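Local coordinates for hypothetical membrane protein (Corynebacterium glutamicum, PDB 6JSA), which binds heme through its C-terminal domain of the HtaA family and probably takes part in passing heme along the corynebacterial uptake machinery, at residues Gln41-Ser46 with Gly65-Thr70. Residues are numbered along the deposited sequence; the frame is centred on the assembly and turned at random.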
loop_
_atom_site.group_PDB
_atom_site.type_symbol
_atom_site.label_atom_id
_atom_site.label_comp_id
_atom_site.label_asym_id
_atom_site.label_seq_id
_atom_site.Cartn_x
_atom_site.Cartn_y
_atom_site.Cartn_z
ATOM N N GLN A 41 -1.260 -2.449 -14.113
ATOM C CA GLN A 41 -2.265 -2.774 -13.101
ATOM C C GLN A 41 -1.718 -2.590 -11.685
ATOM O O GLN A 41 -2.120 -3.287 -10.748
ATOM C CB GLN A 41 -2.887 -4.157 -13.321
ATOM C CG GLN A 41 -3.556 -4.252 -14.667
ATOM C CD GLN A 41 -4.056 -5.630 -14.947
ATOM O OE1 GLN A 41 -3.333 -6.470 -15.482
ATOM N NE2 GLN A 41 -5.312 -5.880 -14.596
ATOM N N GLN A 42 -0.793 -1.644 -11.531
ATOM C CA GLN A 42 -0.200 -1.329 -10.237
ATOM C C GLN A 42 -0.210 0.178 -10.057
ATOM O O GLN A 42 0.182 0.921 -10.964
ATOM C CB GLN A 42 1.243 -1.832 -10.125
ATOM C CG GLN A 42 1.371 -3.333 -10.208
ATOM C CD GLN A 42 2.815 -3.761 -10.130
ATOM O OE1 GLN A 42 3.579 -3.558 -11.071
ATOM N NE2 GLN A 42 3.205 -4.327 -8.997
ATOM N N PHE A 43 -0.641 0.628 -8.887
ATOM C CA PHE A 43 -0.450 2.022 -8.525
ATOM C C PHE A 43 1.036 2.312 -8.354
ATOM O O PHE A 43 1.810 1.460 -7.902
ATOM C CB PHE A 43 -1.293 2.356 -7.298
ATOM C CG PHE A 43 -2.753 2.085 -7.535
ATOM C CD1 PHE A 43 -3.515 2.974 -8.283
ATOM C CD2 PHE A 43 -3.342 0.905 -7.101
ATOM C CE1 PHE A 43 -4.847 2.715 -8.556
ATOM C CE2 PHE A 43 -4.677 0.632 -7.371
ATOM C CZ PHE A 43 -5.438 1.544 -8.098
ATOM N N GLN A 44 1.443 3.507 -8.783
ATOM C CA GLN A 44 2.845 3.881 -8.918
ATOM C C GLN A 44 3.121 5.003 -7.932
ATOM O O GLN A 44 2.508 6.079 -8.013
ATOM C CB GLN A 44 3.141 4.344 -10.348
ATOM C CG GLN A 44 2.775 3.314 -11.419
ATOM C CD GLN A 44 3.759 2.166 -11.493
ATOM O OE1 GLN A 44 4.966 2.367 -11.372
ATOM N NE2 GLN A 44 3.256 0.960 -11.706
ATOM N N PHE A 45 4.034 4.750 -7.008
ATOM C CA PHE A 45 4.341 5.671 -5.927
ATOM C C PHE A 45 5.757 6.187 -6.105
ATOM O O PHE A 45 6.658 5.438 -6.504
ATOM C CB PHE A 45 4.205 4.973 -4.568
ATOM C CG PHE A 45 2.838 4.388 -4.331
ATOM C CD1 PHE A 45 2.518 3.115 -4.789
ATOM C CD2 PHE A 45 1.868 5.127 -3.670
ATOM C CE1 PHE A 45 1.255 2.584 -4.586
ATOM C CE2 PHE A 45 0.599 4.599 -3.456
ATOM C CZ PHE A 45 0.295 3.329 -3.918
ATOM N N SER A 46 5.944 7.464 -5.802
ATOM C CA SER A 46 7.217 8.125 -6.007
ATOM C C SER A 46 7.517 8.942 -4.762
ATOM O O SER A 46 6.706 9.777 -4.359
ATOM C CB SER A 46 7.102 9.016 -7.242
ATOM O OG SER A 46 8.326 9.650 -7.518
ATOM N N GLY A 65 0.816 10.834 -1.541
ATOM C CA GLY A 65 -0.164 10.525 -2.559
ATOM C C GLY A 65 -1.312 9.680 -2.034
ATOM O O GLY A 65 -1.197 8.949 -1.043
ATOM N N SER A 66 -2.436 9.768 -2.736
ATOM C CA SER A 66 -3.636 9.050 -2.338
ATOM C C SER A 66 -4.331 8.408 -3.531
ATOM O O SER A 66 -4.250 8.886 -4.669
ATOM C CB SER A 66 -4.612 9.964 -1.601
ATOM O OG SER A 66 -4.968 11.061 -2.403
ATOM N N ILE A 67 -5.023 7.311 -3.230
ATOM C CA ILE A 67 -5.931 6.625 -4.138
ATOM C C ILE A 67 -7.320 6.725 -3.531
ATOM O O ILE A 67 -7.490 6.482 -2.330
ATOM C CB ILE A 67 -5.552 5.141 -4.279
ATOM C CG1 ILE A 67 -4.079 4.980 -4.663
ATOM C CG2 ILE A 67 -6.497 4.454 -5.267
ATOM C CD1 ILE A 67 -3.573 3.590 -4.408
ATOM N N HIS A 68 -8.315 7.048 -4.357
ATOM C CA HIS A 68 -9.693 7.204 -3.898
ATOM C C HIS A 68 -10.583 6.302 -4.748
ATOM O O HIS A 68 -10.874 6.616 -5.907
ATOM C CB HIS A 68 -10.122 8.663 -4.002
ATOM C CG HIS A 68 -11.392 8.972 -3.276
ATOM N ND1 HIS A 68 -11.871 10.256 -3.131
ATOM C CD2 HIS A 68 -12.285 8.166 -2.651
ATOM C CE1 HIS A 68 -13.002 10.227 -2.449
ATOM N NE2 HIS A 68 -13.275 8.971 -2.146
ATOM N N PHE A 69 -11.013 5.174 -4.174
ATOM C CA PHE A 69 -11.923 4.248 -4.846
ATOM C C PHE A 69 -13.363 4.642 -4.548
ATOM O O PHE A 69 -13.696 4.991 -3.414
ATOM C CB PHE A 69 -11.723 2.828 -4.315
ATOM C CG PHE A 69 -10.366 2.234 -4.587
ATOM C CD1 PHE A 69 -10.061 1.698 -5.829
ATOM C CD2 PHE A 69 -9.411 2.168 -3.580
ATOM C CE1 PHE A 69 -8.833 1.119 -6.070
ATOM C CE2 PHE A 69 -8.174 1.595 -3.819
ATOM C CZ PHE A 69 -7.886 1.069 -5.063
ATOM N N THR A 70 -14.225 4.553 -5.561
ATOM C CA THR A 70 -15.657 4.762 -5.367
ATOM C C THR A 70 -16.436 3.705 -6.133
ATOM O O THR A 70 -15.947 3.124 -7.104
ATOM C CB THR A 70 -16.102 6.154 -5.822
ATOM O OG1 THR A 70 -15.759 6.335 -7.198
ATOM C CG2 THR A 70 -15.450 7.237 -4.980
#
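I67 points its CD1 methyl at the face of the F43 ring, and this CH-pi contact is the centre of a buried apolar packing between two strands of the HtaA domain, a mostly antiparallel beta fold that holds heme. Strands 42-46 and 66-70 are not sheet neighbours: they run roughly antiparallel with their axes 9.5 Å apart, and the two segments meet through side chains. CD1 sits 3.9 Å from the F43 ring centroid and only 23° off the ring normal, displaced toward the rim at CG, where CD1 of I67 comes to 3.6 Å from CG of F43. A first torsion of -58° swings the F43 ring to the side of its own backbone N, and the second torsion then turns a face to the isoleucine. The same methyl also serves F45, whose side chain crosses that of I67 at about a right angle and reaches it with the far end of its ring, CZ of F45 lying 3.9 Å from CD1 of I67. The other branch of the isoleucine, CG2, lies over one face of F69, again off-centre, and also approaches CE1 of F43 at 4.1 Å. The F43 and F69 side chains approach from opposite directions with their ring planes at 86°, an oblique pairing with centroids 5.9 Å apart. Further rings extend the cluster: W31 and F18 meet F43 and F69, respectively, edge-to-face. The side chain of F69 comes to about 7 Å from the bound heme, consistent with F69 lying in a layer behind the pocket. Between the two phenylalanines the closest atoms are CZ of F43 and CZ of F69, 3.9 Å apart.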